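Side-chain contacts in Alpha/beta hydrolase family protein (Bacillus anthracis, PDB 3OOS), which probably catalyses the hydrolysis of a substrate not yet identified, using an alpha/beta hydrolase fold: residues N44-T47 and D48-V52; V143-N146 and R147-I151; R170-A173 and L174-F177; F270-F273 and V274-T277. One frame throughout, in Å; residues are numbered along the deposited sequence. Where two conformers were deposited one is given.

How the interactions relate
The four contacts follow one another along the chain without overlap and gather into two pairs. Interaction 1, in the turn that leads into strand 51-55 of the mixed central sheet, has its centre about 10 Å from that of interaction 4 on helix 267-276, and Tyr50 OH meets Thr277 OG1 between them. Interactions 2 and 3 lie on the successive helices 145-155 and 162-176, with centres about 13 Å apart, joined by the Arg147-Glu171 salt bridge and by Ile148 against Trp172 and Met175. Interactions 1 and 2 sit on opposite sides of the chain's centre, with their own centres about 35 Å apart. One pair thus belongs to the sheet-and-helix core, the other to the helical insertion after strand 116-122, probably the cap.

Interaction 1. Residues N44-T47 and D48-V52; sequences NPFT and DHYSV
Thr47 and Val52 meet methyl to methyl because each turns its CG2 beside its own backbone N and anti to its carbonyl carbon; in Thr47 this leaves OG1 between N and C (chi1 69°). The two CG2 atoms come within 3.7 Å, the side chains crossing at about a right angle, and Val52 CG2 also reaches Phe46 CB. Phe46 and Tyr50 lie side by side and point the same way, a looser contact in which Phe46 CD1 is 4.2 Å from Tyr50 CD2, at the edge of the Phe46 ring.

The turn that carries these groups into strand 51-55 is gathered on one carbonyl. Phe46 O accepts from His49 N at 3.0 Å, from above the carbonyl plane, and from Tyr50 N at 2.8 Å, almost in line with the C=O bond; the same oxygen lies in the plane of the Tyr50 ring, at its edge. One residue on, Thr47 OG1 donates to Asn44 O at 2.6 Å within the carbonyl plane, and Thr47 N gives that oxygen a second bond. A water donates to Thr47 OG1 and to Asp48 OD1, at 2.7 Å from each.

Beyond the turn, Phe46 packs on Val274 and Leu26, and Tyr50 OH bonds to Thr277 OG1 and Lys118 NZ, which fastens the turn to helix 267-276 and to the sheet. The chemistry implies a division of labour: with its proton spent on Asn44 O, Thr47 OG1 serves the water as an acceptor, while its methyl remains in the apolar patch around Val52.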
ATOM      1  N   ASN A  44      -2.574  -7.696   8.394  1.00  9.59           N
ATOM      2  CA  ASN A  44      -2.999  -8.594   9.472  1.00  9.90           C
ATOM      3  C   ASN A  44      -4.497  -8.599   9.804  1.00  9.89           C
ATOM      4  O   ASN A  44      -5.074  -9.676   9.963  1.00  9.92           O
ATOM      5  CB  ASN A  44      -2.153  -8.389  10.738  1.00  9.98           C
ATOM      6  CG  ASN A  44      -2.097  -9.631  11.611  1.00 10.83           C
ATOM      7  OD1 ASN A  44      -2.185  -9.548  12.839  1.00 13.86           O
ATOM      8  ND2 ASN A  44      -1.949 -10.789  10.985  1.00  9.83           N
ATOM      9  N   PRO A  45      -5.143  -7.413   9.899  1.00  9.89           N
ATOM     10  CA  PRO A  45      -6.580  -7.438  10.204  1.00 10.21           C
ATOM     11  C   PRO A  45      -7.407  -8.218   9.182  1.00 10.36           C
ATOM     12  O   PRO A  45      -8.437  -8.796   9.533  1.00 11.03           O
ATOM     13  CB  PRO A  45      -6.968  -5.955  10.182  1.00 10.09           C
ATOM     14  CG  PRO A  45      -5.719  -5.253  10.567  1.00 10.06           C
ATOM     15  CD  PRO A  45      -4.617  -6.034   9.908  1.00  9.90           C
ATOM     16  N   PHE A  46      -6.953  -8.253   7.933  1.00 10.20           N
ATOM     17  CA  PHE A  46      -7.675  -8.979   6.893  1.00 10.39           C
ATOM     18  C   PHE A  46      -7.668 -10.495   7.095  1.00 10.63           C
ATOM     19  O   PHE A  46      -8.571 -11.185   6.620  1.00 10.44           O
ATOM     20  CB  PHE A  46      -7.148  -8.596   5.508  1.00 10.34           C
ATOM     21  CG  PHE A  46      -7.440  -7.174   5.139  1.00 10.35           C
ATOM     22  CD1 PHE A  46      -8.691  -6.816   4.638  1.00 10.90           C
ATOM     23  CD2 PHE A  46      -6.478  -6.185   5.319  1.00 10.50           C
ATOM     24  CE1 PHE A  46      -8.971  -5.493   4.305  1.00 11.45           C
ATOM     25  CE2 PHE A  46      -6.752  -4.857   4.998  1.00 10.68           C
ATOM     26  CZ  PHE A  46      -8.002  -4.511   4.488  1.00 11.37           C
ATOM     27  N   THR A  47      -6.671 -10.997   7.823  1.00 11.06           N
ATOM     28  CA  THR A  47      -6.534 -12.441   8.066  1.00 11.57           C
ATOM     29  C   THR A  47      -7.642 -13.021   8.947  1.00 12.42           C
ATOM     30  O   THR A  47      -7.796 -14.241   9.021  1.00 12.58           O
ATOM     31  CB  THR A  47      -5.159 -12.814   8.679  1.00 11.48           C
ATOM     32  OG1 THR A  47      -5.068 -12.310  10.019  1.00 11.20           O
ATOM     33  CG2 THR A  47      -4.024 -12.251   7.837  1.00 11.02           C
ATOM     34  N   ASP A  48      -8.408 -12.151   9.604  1.00 13.23           N
ATOM     35  CA  ASP A  48      -9.581 -12.578  10.365  1.00 14.15           C
ATOM     36  C   ASP A  48     -10.720 -13.070   9.460  1.00 14.28           C
ATOM     37  O   ASP A  48     -11.600 -13.802   9.918  1.00 14.53           O
ATOM     38  CB  ASP A  48     -10.092 -11.445  11.274  1.00 14.84           C
ATOM     39  CG  ASP A  48      -9.189 -11.192  12.483  1.00 16.54           C
ATOM     40  OD1 ASP A  48      -8.345 -12.051  12.819  1.00 18.61           O
ATOM     41  OD2 ASP A  48      -9.337 -10.123  13.115  1.00 18.89           O
ATOM     42  N   HIS A  49     -10.699 -12.675   8.184  1.00 14.02           N
ATOM     43  CA  HIS A  49     -11.813 -12.971   7.266  1.00 13.85           C
ATOM     44  C   HIS A  49     -11.401 -13.436   5.870  1.00 13.04           C
ATOM     45  O   HIS A  49     -12.240 -13.908   5.095  1.00 13.15           O
ATOM     46  CB  HIS A  49     -12.742 -11.759   7.150  1.00 14.49           C
ATOM     47  CG  HIS A  49     -13.369 -11.356   8.447  1.00 16.09           C
ATOM     48  ND1 HIS A  49     -14.370 -12.090   9.049  1.00 17.82           N
ATOM     49  CD2 HIS A  49     -13.127 -10.306   9.265  1.00 17.25           C
ATOM     50  CE1 HIS A  49     -14.724 -11.502  10.177  1.00 18.17           C
ATOM     51  NE2 HIS A  49     -13.985 -10.418  10.332  1.00 18.25           N
ATOM     52  N   TYR A  50     -10.116 -13.299   5.556  1.00 11.61           N
ATOM     53  CA  TYR A  50      -9.593 -13.651   4.242  1.00 10.56           C
ATOM     54  C   TYR A  50      -8.367 -14.547   4.357  1.00 10.16           C
ATOM     55  O   TYR A  50      -7.684 -14.549   5.385  1.00 10.20           O
ATOM     56  CB  TYR A  50      -9.158 -12.385   3.492  1.00 10.28           C
ATOM     57  CG  TYR A  50     -10.269 -11.453   3.065  1.00 10.00           C
ATOM     58  CD1 TYR A  50     -10.893 -11.605   1.827  1.00 10.38           C
ATOM     59  CD2 TYR A  50     -10.674 -10.397   3.884  1.00 10.33           C
ATOM     60  CE1 TYR A  50     -11.913 -10.741   1.423  1.00 10.45           C
ATOM     61  CE2 TYR A  50     -11.690  -9.527   3.488  1.00 10.53           C
ATOM     62  CZ  TYR A  50     -12.302  -9.705   2.259  1.00 10.88           C
ATOM     63  OH  TYR A  50     -13.304  -8.845   1.865  1.00 11.73           O
ATOM     64  N   SER A  51      -8.106 -15.315   3.300  0.50  9.78           N
ATOM     65  CA  SER A  51      -6.801 -15.933   3.108  0.50  9.43           C
ATOM     66  C   SER A  51      -5.932 -14.858   2.476  0.50  9.18           C
ATOM     67  O   SER A  51      -6.132 -14.503   1.312  0.50  9.16           O
ATOM     68  CB  SER A  51      -6.894 -17.144   2.180  0.50  9.41           C
ATOM     69  OG  SER A  51      -7.685 -18.174   2.748  0.50  9.28           O
ATOM     70  N   VAL A  52      -4.993 -14.324   3.250  1.00  9.04           N
ATOM     71  CA  VAL A  52      -4.187 -13.187   2.798  1.00  8.64           C
ATOM     72  C   VAL A  52      -2.843 -13.614   2.225  1.00  8.36           C
ATOM     73  O   VAL A  52      -2.062 -14.291   2.893  1.00  8.61           O
ATOM     74  CB  VAL A  52      -3.993 -12.143   3.930  1.00  8.50           C
ATOM     75  CG1 VAL A  52      -3.177 -10.948   3.435  1.00  8.32           C
ATOM     76  CG2 VAL A  52      -5.349 -11.681   4.454  1.00  9.23           C
TER
HETATM   77  O   HOH W   1      -6.145 -13.525  12.154  1.00 23.43           O

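Interaction 2. Residues V143-N146 and R147-I151; sequences VKFN and RIVSI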
ATOM      1  N   VAL A 143       3.891  23.624   5.135  1.00 16.77           N
ATOM      2  CA  VAL A 143       4.885  24.042   6.121  0.50 17.04           C
ATOM      3  C   VAL A 143       5.954  22.965   6.383  1.00 17.10           C
ATOM      4  O   VAL A 143       7.107  23.286   6.683  1.00 17.61           O
ATOM      5  CB  VAL A 143       4.192  24.528   7.441  0.50 17.02           C
ATOM      6  CG1 VAL A 143       3.592  23.360   8.237  0.50 16.78           C
ATOM      7  CG2 VAL A 143       5.137  25.374   8.287  0.50 17.19           C
ATOM      8  N   LYS A 144       5.567  21.694   6.243  1.00 16.94           N
ATOM      9  CA  LYS A 144       6.452  20.560   6.530  0.50 16.78           C
ATOM     10  C   LYS A 144       7.349  20.173   5.347  1.00 16.65           C
ATOM     11  O   LYS A 144       8.258  19.352   5.497  1.00 16.50           O
ATOM     12  CB  LYS A 144       5.628  19.342   6.975  0.50 16.84           C
ATOM     13  CG  LYS A 144       4.735  19.594   8.183  0.50 17.38           C
ATOM     14  CD  LYS A 144       5.555  19.716   9.449  0.50 18.04           C
ATOM     15  CE  LYS A 144       5.625  18.393  10.189  0.50 18.37           C
ATOM     16  NZ  LYS A 144       4.379  18.148  10.968  0.50 18.52           N
ATOM     17  N   PHE A 145       7.094  20.765   4.180  1.00 16.21           N
ATOM     18  CA  PHE A 145       7.774  20.375   2.923  1.00 16.01           C
ATOM     19  C   PHE A 145       9.299  20.261   3.001  1.00 15.98           C
ATOM     20  O   PHE A 145       9.865  19.220   2.641  1.00 15.70           O
ATOM     21  CB  PHE A 145       7.368  21.300   1.766  1.00 16.00           C
ATOM     22  CG  PHE A 145       8.089  21.018   0.467  1.00 16.34           C
ATOM     23  CD1 PHE A 145       7.650  20.008  -0.385  1.00 16.27           C
ATOM     24  CD2 PHE A 145       9.194  21.778   0.090  1.00 16.42           C
ATOM     25  CE1 PHE A 145       8.311  19.750  -1.590  1.00 16.53           C
ATOM     26  CE2 PHE A 145       9.860  21.529  -1.111  1.00 16.82           C
ATOM     27  CZ  PHE A 145       9.416  20.514  -1.952  1.00 16.36           C
ATOM     28  N   ASN A 146       9.958  21.327   3.449  1.00 16.08           N
ATOM     29  CA  ASN A 146      11.418  21.350   3.499  1.00 16.27           C
ATOM     30  C   ASN A 146      11.997  20.268   4.399  1.00 15.88           C
ATOM     31  O   ASN A 146      12.965  19.600   4.026  1.00 15.95           O
ATOM     32  CB  ASN A 146      11.936  22.726   3.924  1.00 16.67           C
ATOM     33  CG  ASN A 146      11.730  23.785   2.854  1.00 18.05           C
ATOM     34  OD1 ASN A 146      11.846  23.514   1.656  1.00 18.48           O
ATOM     35  ND2 ASN A 146      11.431  25.006   3.288  1.00 19.40           N
ATOM     36  N   ARG A 147      11.393  20.089   5.573  1.00 15.44           N
ATOM     37  CA  ARG A 147      11.859  19.079   6.518  1.00 15.21           C
ATOM     38  C   ARG A 147      11.683  17.680   5.938  1.00 14.92           C
ATOM     39  O   ARG A 147      12.571  16.835   6.067  1.00 14.98           O
ATOM     40  CB  ARG A 147      11.145  19.203   7.873  1.00 15.13           C
ATOM     41  CG  ARG A 147      11.632  18.217   8.948  1.00 15.06           C
ATOM     42  CD  ARG A 147      13.147  18.245   9.112  1.00 15.02           C
ATOM     43  NE  ARG A 147      13.618  17.221  10.043  1.00 14.93           N
ATOM     44  CZ  ARG A 147      14.883  16.821  10.149  1.00 15.80           C
ATOM     45  NH1 ARG A 147      15.829  17.349   9.378  1.00 16.74           N
ATOM     46  NH2 ARG A 147      15.204  15.884  11.028  1.00 15.95           N
ATOM     47  N   ILE A 148      10.543  17.454   5.288  1.00 14.79           N
ATOM     48  CA  ILE A 148      10.221  16.148   4.712  1.00 14.68           C
ATOM     49  C   ILE A 148      11.164  15.780   3.562  1.00 14.58           C
ATOM     50  O   ILE A 148      11.587  14.627   3.450  1.00 14.58           O
ATOM     51  CB  ILE A 148       8.720  16.061   4.304  1.00 14.76           C
ATOM     52  CG1 ILE A 148       7.831  16.026   5.559  1.00 15.22           C
ATOM     53  CG2 ILE A 148       8.446  14.856   3.397  1.00 14.98           C
ATOM     54  CD1 ILE A 148       8.170  14.921   6.543  1.00 15.97           C
ATOM     55  N   VAL A 149      11.512  16.757   2.729  1.00 14.55           N
ATOM     56  CA  VAL A 149      12.502  16.536   1.670  1.00 14.74           C
ATOM     57  C   VAL A 149      13.826  16.057   2.282  1.00 14.71           C
ATOM     58  O   VAL A 149      14.419  15.076   1.811  1.00 15.09           O
ATOM     59  CB  VAL A 149      12.724  17.805   0.806  1.00 14.82           C
ATOM     60  CG1 VAL A 149      13.968  17.664  -0.074  1.00 15.30           C
ATOM     61  CG2 VAL A 149      11.498  18.076  -0.060  1.00 15.19           C
ATOM     62  N   SER A 150      14.261  16.744   3.340  1.00 14.69           N
ATOM     63  CA  SER A 150      15.505  16.406   4.026  0.50 14.65           C
ATOM     64  C   SER A 150      15.461  15.007   4.640  1.00 14.46           C
ATOM     65  O   SER A 150      16.416  14.240   4.516  1.00 14.65           O
ATOM     66  CB  SER A 150      15.831  17.447   5.097  0.50 14.78           C
ATOM     67  OG  SER A 150      17.064  17.149   5.722  0.50 14.94           O
ATOM     68  N   ILE A 151      14.347  14.680   5.297  1.00 14.15           N
ATOM     69  CA  ILE A 151      14.170  13.357   5.905  1.00 13.87           C
ATOM     70  C   ILE A 151      14.192  12.254   4.840  1.00 14.14           C
ATOM     71  O   ILE A 151      14.892  11.252   4.995  1.00 13.96           O
ATOM     72  CB  ILE A 151      12.868  13.262   6.751  1.00 13.73           C
ATOM     73  CG1 ILE A 151      12.951  14.193   7.966  1.00 13.27           C
ATOM     74  CG2 ILE A 151      12.635  11.829   7.217  1.00 13.66           C
ATOM     75  CD1 ILE A 151      11.635  14.328   8.747  1.00 13.42           C
TER
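One face of the Phe145 ring receives Val149 CG2, which stands 3.7 Å above the ring plane and is displaced toward the rim near CZ; one face of the Arg147 guanidinium likewise carries Ile151 CG1. Both pairs are separated by four residues, the spacing that brings side chains onto the same flank of an alpha helix, here the opening turns of helix 145-155. In the alpha/beta hydrolase fold this part of the chain is probably the cap, inserted after strand 116-122.

The first contact is a CH-pi interaction, with Val149 CG2 3.9 Å from the ring centroid and 18° off the normal. Phe145 CG is anti to the backbone N (chi1 176°), which swings the ring along the helix to where Val149 offers the methyl that lies beside its own N. That methyl also rests 3.4 Å from Phe145 O, the carbonyl that accepts Val149 N at 3.0 Å, so Val149 meets Phe145 twice, its N at the carbonyl oxygen and its methyl over the ring face.

The polar tip of Arg147 is turned outward from the local contact. Its NH2 forms a salt bridge with Glu171 of helix 162-176, and NH1 bonds to a glycerol, probably from the crystallisation liquor. Ile148 faces the same helix, touching Trp172 and Met175, and Ile137 of the preceding loop packs against it as well. Its N donates to Lys144 O at 3.0 Å, and its CG1, turned beside that N, sits 3.4 Å from the same carbonyl oxygen.

Interaction 3. Residues R170-A173 and L174-F177; sequences REWA and LMSF
Met175, present as selenomethionine, meets Trp172 at both ends of its side chain. Its CB lies 3.5 Å from Trp172 O; CG is anti to the backbone N (chi1 176°) and carries the chain out to SE, which stands well above the six-membered ring, 5.2 Å from its centroid. A bend at the last torsion (chi3 63°) then folds CE down onto the indole. This methyl sits over the middle of that ring, 3.8 Å from the centroid and 14° off the normal, about equally close to CD2 and CE2.

Ser176 OG donates to Trp172 O at 2.8 Å from above the carbonyl plane, while Ser176 N donates to the next carbonyl, Ala173 O, at 2.9 Å. In the conformer given, Leu174 CD1 lies against Arg170 CG, and the guanidinium of Arg170 has a salt bridge to Glu184.

Met152 of helix 145-155 and Tyr138 of a loop also touch Trp172, which places the indole where two helices of the probable cap meet. The selenium-bearing chain over the indole is a Met-aromatic contact with a CH-pi component, set toward the C-terminal end of helix 162-176.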
ATOM      1  N   ARG A 170      11.621   7.789  13.656  1.00 12.01           N
ATOM      2  CA  ARG A 170      10.771   8.194  14.772  0.50 12.26           C
ATOM      3  C   ARG A 170      10.007   9.470  14.421  1.00 11.94           C
ATOM      4  O   ARG A 170       8.793   9.557  14.610  1.00 11.67           O
ATOM      5  CB  ARG A 170      11.625   8.416  16.025  0.50 12.67           C
ATOM      6  CG  ARG A 170      10.840   8.777  17.274  0.50 14.12           C
ATOM      7  CD  ARG A 170      10.089   7.577  17.805  0.50 16.22           C
ATOM      8  NE  ARG A 170       9.460   7.849  19.094  0.50 17.67           N
ATOM      9  CZ  ARG A 170       8.949   6.911  19.883  0.50 18.45           C
ATOM     10  NH1 ARG A 170       8.999   5.638  19.520  0.50 19.11           N
ATOM     11  NH2 ARG A 170       8.395   7.243  21.039  0.50 19.00           N
ATOM     12  N   GLU A 171      10.738  10.461  13.912  1.00 11.56           N
ATOM     13  CA  GLU A 171      10.149  11.736  13.512  1.00 11.16           C
ATOM     14  C   GLU A 171       9.053  11.521  12.464  1.00 11.09           C
ATOM     15  O   GLU A 171       7.967  12.102  12.562  1.00 11.07           O
ATOM     16  CB  GLU A 171      11.239  12.673  12.973  1.00 11.40           C
ATOM     17  CG  GLU A 171      10.796  14.113  12.750  1.00 11.87           C
ATOM     18  CD  GLU A 171      11.948  15.034  12.376  1.00 12.99           C
ATOM     19  OE1 GLU A 171      13.101  14.560  12.294  1.00 13.80           O
ATOM     20  OE2 GLU A 171      11.701  16.238  12.165  1.00 14.30           O
ATOM     21  N   TRP A 172       9.340  10.671  11.477  1.00 10.70           N
ATOM     22  CA  TRP A 172       8.368  10.343  10.437  1.00 10.77           C
ATOM     23  C   TRP A 172       7.114   9.698  11.026  1.00 10.72           C
ATOM     24  O   TRP A 172       5.995  10.095  10.687  1.00 10.90           O
ATOM     25  CB  TRP A 172       8.987   9.422   9.378  1.00 10.81           C
ATOM     26  CG  TRP A 172       8.094   9.242   8.192  1.00 11.46           C
ATOM     27  CD1 TRP A 172       7.063   8.356   8.071  1.00 11.70           C
ATOM     28  CD2 TRP A 172       8.133   9.985   6.966  1.00 11.90           C
ATOM     29  NE1 TRP A 172       6.462   8.495   6.847  1.00 11.88           N
ATOM     30  CE2 TRP A 172       7.097   9.488   6.147  1.00 12.28           C
ATOM     31  CE3 TRP A 172       8.943  11.020   6.479  1.00 12.15           C
ATOM     32  CZ2 TRP A 172       6.850   9.985   4.861  1.00 12.54           C
ATOM     33  CZ3 TRP A 172       8.693  11.520   5.197  1.00 12.75           C
ATOM     34  CH2 TRP A 172       7.655  11.001   4.408  1.00 12.82           C
ATOM     35  N   ALA A 173       7.310   8.716  11.904  1.00 10.62           N
ATOM     36  CA  ALA A 173       6.197   7.993  12.519  1.00 10.71           C
ATOM     37  C   ALA A 173       5.295   8.928  13.327  1.00 10.81           C
ATOM     38  O   ALA A 173       4.066   8.848  13.243  1.00 10.90           O
ATOM     39  CB  ALA A 173       6.719   6.859  13.396  1.00 10.78           C
ATOM     40  N   LEU A 174       5.908   9.823  14.096  1.00 10.91           N
ATOM     41  CA  LEU A 174       5.148  10.757  14.927  1.00 11.25           C
ATOM     42  C   LEU A 174       4.269  11.696  14.105  1.00 11.71           C
ATOM     43  O   LEU A 174       3.170  12.054  14.522  1.00 12.10           O
ATOM     44  CB  LEU A 174       6.081  11.546  15.845  1.00 11.17           C
ATOM     45  CG  LEU A 174       6.614  10.726  17.022  1.00 10.82           C
ATOM     46  CD1 LEU A 174       7.862  11.379  17.600  1.00 10.99           C
ATOM     47  CD2 LEU A 174       5.551  10.530  18.103  1.00 11.01           C
HETATM   48  N   MSE A 175       4.757  12.073  12.929  1.00 12.04           N
HETATM   49  CA  MSE A 175       3.991  12.894  12.003  1.00 12.55           C
HETATM   50  C   MSE A 175       2.837  12.100  11.388  1.00 12.60           C
HETATM   51  O   MSE A 175       1.829  12.679  10.966  1.00 13.30           O
HETATM   52  CB  MSE A 175       4.916  13.406  10.903  1.00 12.68           C
HETATM   53  CG  MSE A 175       4.224  14.203   9.830  1.00 13.86           C
HETATM   54 SE   MSE A 175       5.338  14.287   8.260  0.50 14.51          SE
HETATM   55  CE  MSE A 175       5.413  12.385   7.778  1.00 14.86           C
ATOM     56  N   SER A 176       2.996  10.779  11.355  1.00 12.32           N
ATOM     57  CA  SER A 176       2.083   9.867  10.659  1.00 12.46           C
ATOM     58  C   SER A 176       1.007   9.254  11.549  1.00 12.18           C
ATOM     59  O   SER A 176       0.160   8.493  11.066  1.00 11.98           O
ATOM     60  CB  SER A 176       2.892   8.736  10.018  1.00 12.67           C
ATOM     61  OG  SER A 176       3.870   9.257   9.147  1.00 14.34           O
ATOM     62  N   PHE A 177       1.052   9.578  12.840  1.00 11.96           N
ATOM     63  CA  PHE A 177       0.106   9.064  13.831  1.00 12.01           C
ATOM     64  C   PHE A 177      -0.603  10.198  14.549  1.00 12.34           C
ATOM     65  O   PHE A 177       0.034  11.142  15.018  1.00 12.51           O
ATOM     66  CB  PHE A 177       0.832   8.208  14.876  1.00 11.95           C
ATOM     67  CG  PHE A 177       1.009   6.773  14.474  1.00 11.72           C
ATOM     68  CD1 PHE A 177       0.182   5.789  15.004  1.00 11.99           C
ATOM     69  CD2 PHE A 177       2.005   6.403  13.573  1.00 12.20           C
ATOM     70  CE1 PHE A 177       0.341   4.451  14.641  1.00 11.78           C
ATOM     71  CE2 PHE A 177       2.170   5.070  13.200  1.00 12.17           C
ATOM     72  CZ  PHE A 177       1.337   4.093  13.735  1.00 11.86           C
TER

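Interaction 4. Residues F270-F273 and V274-T277; sequences FNQF and VNDT
Helical bonds four residues apart set the frame, with Val274 N on Phe270 O at 2.9 Å and Asn275 N on Asn271 O at 3.1 Å. On the buried flank, Thr277 CG2 stands over one face of the Phe273 ring, a CH-pi contact 4.2 Å from the centroid and 16° off the normal, displaced toward the rim near CZ. Val274 CG2 approaches Phe270 CE2 at 3.8 Å, and Phe273 CD2 lies over a face of the Phe270 ring, so the two phenylalanines and the two branched residues form a continuous apolar patch. Tyr227 meets both rings edge-to-face, and Phe273 also reaches Phe225, Ile120 and Phe255 of the central sheet. Phe273 and Thr277 thus seat this C-terminal helix of the alpha/beta hydrolase fold on the strands, while Phe270 and Val274 face the loop of Pro45 and Phe46.

The solvent-facing flank is polar. Gln272, its chain bent at chi2 (53°), brings NE2 to the Asp276 carboxylate in the conformer given, so the pairing is tentative; the bonds to OD1 at 2.9 Å and to OD2 at 3.5 Å are both weak, and the amide and carboxylate planes are turned 58° apart. Farther along the chain, Thr277 OG1 donates to Val274 O at 2.6 Å, in the carbonyl plane and on a lone pair, and Thr277 N bonds to the same oxygen.

Two qualities of bonding therefore sit on one short helix. Of the amide's two weak bonds one is bent and the other long, so neither oxygen is gripped well, whereas the threonine hydroxyl satisfies the Val274 carbonyl and leaves its methyl to cover the aromatic ring.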
ATOM      1  N   PHE A 270     -11.325  -0.420  12.247  1.00 13.17           N
ATOM      2  CA  PHE A 270     -10.735  -1.051  11.066  1.00 12.65           C
ATOM      3  C   PHE A 270     -11.173  -2.509  10.926  1.00 12.95           C
ATOM      4  O   PHE A 270     -11.403  -2.984   9.813  1.00 12.55           O
ATOM      5  CB  PHE A 270      -9.205  -0.935  11.032  1.00 12.20           C
ATOM      6  CG  PHE A 270      -8.626  -1.195   9.670  1.00 11.25           C
ATOM      7  CD1 PHE A 270      -8.575  -0.178   8.720  1.00 10.56           C
ATOM      8  CD2 PHE A 270      -8.165  -2.463   9.321  1.00 10.23           C
ATOM      9  CE1 PHE A 270      -8.062  -0.414   7.448  1.00 10.05           C
ATOM     10  CE2 PHE A 270      -7.653  -2.709   8.050  1.00 10.45           C
ATOM     11  CZ  PHE A 270      -7.596  -1.682   7.115  1.00  9.95           C
ATOM     12  N   ASN A 271     -11.293  -3.210  12.053  1.00 13.35           N
ATOM     13  CA  ASN A 271     -11.823  -4.573  12.054  1.00 14.17           C
ATOM     14  C   ASN A 271     -13.247  -4.624  11.513  1.00 14.50           C
ATOM     15  O   ASN A 271     -13.587  -5.522  10.739  1.00 14.63           O
ATOM     16  CB  ASN A 271     -11.753  -5.196  13.452  1.00 14.40           C
ATOM     17  CG  ASN A 271     -10.353  -5.658  13.817  1.00 15.11           C
ATOM     18  OD1 ASN A 271      -9.534  -5.959  12.945  1.00 16.27           O
ATOM     19  ND2 ASN A 271     -10.072  -5.727  15.117  1.00 16.71           N
ATOM     20  N   GLN A 272     -14.068  -3.649  11.908  1.00 14.79           N
ATOM     21  CA  GLN A 272     -15.433  -3.531  11.397  0.50 14.97           C
ATOM     22  C   GLN A 272     -15.412  -3.268   9.892  1.00 14.83           C
ATOM     23  O   GLN A 272     -16.205  -3.839   9.139  1.00 14.85           O
ATOM     24  CB  GLN A 272     -16.195  -2.423  12.131  0.50 15.19           C
ATOM     25  CG  GLN A 272     -17.678  -2.348  11.776  0.50 15.76           C
ATOM     26  CD  GLN A 272     -18.382  -3.681  11.940  0.50 16.52           C
ATOM     27  OE1 GLN A 272     -18.247  -4.347  12.966  0.50 17.46           O
ATOM     28  NE2 GLN A 272     -19.137  -4.081  10.923  0.50 16.66           N
ATOM     29  N   PHE A 273     -14.491  -2.404   9.461  1.00 14.35           N
ATOM     30  CA  PHE A 273     -14.308  -2.113   8.041  1.00 13.95           C
ATOM     31  C   PHE A 273     -13.986  -3.389   7.252  1.00 13.86           C
ATOM     32  O   PHE A 273     -14.581  -3.635   6.203  1.00 13.69           O
ATOM     33  CB  PHE A 273     -13.220  -1.051   7.830  1.00 13.75           C
ATOM     34  CG  PHE A 273     -12.796  -0.893   6.393  1.00 13.21           C
ATOM     35  CD1 PHE A 273     -13.593  -0.196   5.484  1.00 13.55           C
ATOM     36  CD2 PHE A 273     -11.600  -1.451   5.944  1.00 12.72           C
ATOM     37  CE1 PHE A 273     -13.201  -0.054   4.148  1.00 13.10           C
ATOM     38  CE2 PHE A 273     -11.204  -1.316   4.617  1.00 12.73           C
ATOM     39  CZ  PHE A 273     -12.006  -0.613   3.716  1.00 12.74           C
ATOM     40  N   VAL A 274     -13.055  -4.196   7.763  1.00 13.89           N
ATOM     41  CA  VAL A 274     -12.686  -5.464   7.118  1.00 14.14           C
ATOM     42  C   VAL A 274     -13.915  -6.365   6.954  1.00 14.66           C
ATOM     43  O   VAL A 274     -14.185  -6.878   5.865  1.00 14.38           O
ATOM     44  CB  VAL A 274     -11.568  -6.212   7.896  1.00 14.10           C
ATOM     45  CG1 VAL A 274     -11.333  -7.604   7.315  1.00 14.48           C
ATOM     46  CG2 VAL A 274     -10.269  -5.404   7.877  1.00 14.17           C
ATOM     47  N   ASN A 275     -14.664  -6.539   8.040  1.00 15.42           N
ATOM     48  CA  ASN A 275     -15.889  -7.331   7.998  1.00 16.50           C
ATOM     49  C   ASN A 275     -16.881  -6.823   6.948  1.00 16.72           C
ATOM     50  O   ASN A 275     -17.541  -7.618   6.269  1.00 16.91           O
ATOM     51  CB  ASN A 275     -16.548  -7.366   9.380  1.00 17.20           C
ATOM     52  CG  ASN A 275     -17.658  -8.388   9.463  1.00 19.14           C
ATOM     53  OD1 ASN A 275     -17.413  -9.592   9.398  1.00 21.58           O
ATOM     54  ND2 ASN A 275     -18.888  -7.914   9.601  1.00 21.79           N
ATOM     55  N   ASP A 276     -16.958  -5.502   6.801  1.00 16.77           N
ATOM     56  CA  ASP A 276     -17.897  -4.873   5.869  1.00 17.13           C
ATOM     57  C   ASP A 276     -17.500  -4.997   4.390  1.00 16.70           C
ATOM     58  O   ASP A 276     -18.307  -4.702   3.503  1.00 16.72           O
ATOM     59  CB  ASP A 276     -18.138  -3.405   6.250  1.00 17.70           C
ATOM     60  CG  ASP A 276     -18.942  -3.251   7.540  1.00 19.38           C
ATOM     61  OD1 ASP A 276     -19.536  -4.239   8.023  1.00 21.94           O
ATOM     62  OD2 ASP A 276     -18.978  -2.127   8.081  1.00 21.56           O
ATOM     63  N   THR A 277     -16.269  -5.434   4.127  1.00 15.99           N
ATOM     64  CA  THR A 277     -15.820  -5.683   2.753  1.00 15.56           C
ATOM     65  C   THR A 277     -16.251  -7.056   2.225  1.00 16.12           C
ATOM     66  O   THR A 277     -16.096  -7.337   1.035  1.00 15.83           O
ATOM     67  CB  THR A 277     -14.279  -5.569   2.592  1.00 15.04           C
ATOM     68  OG1 THR A 277     -13.630  -6.633   3.301  1.00 13.92           O
ATOM     69  CG2 THR A 277     -13.767  -4.220   3.079  1.00 14.39           C
TER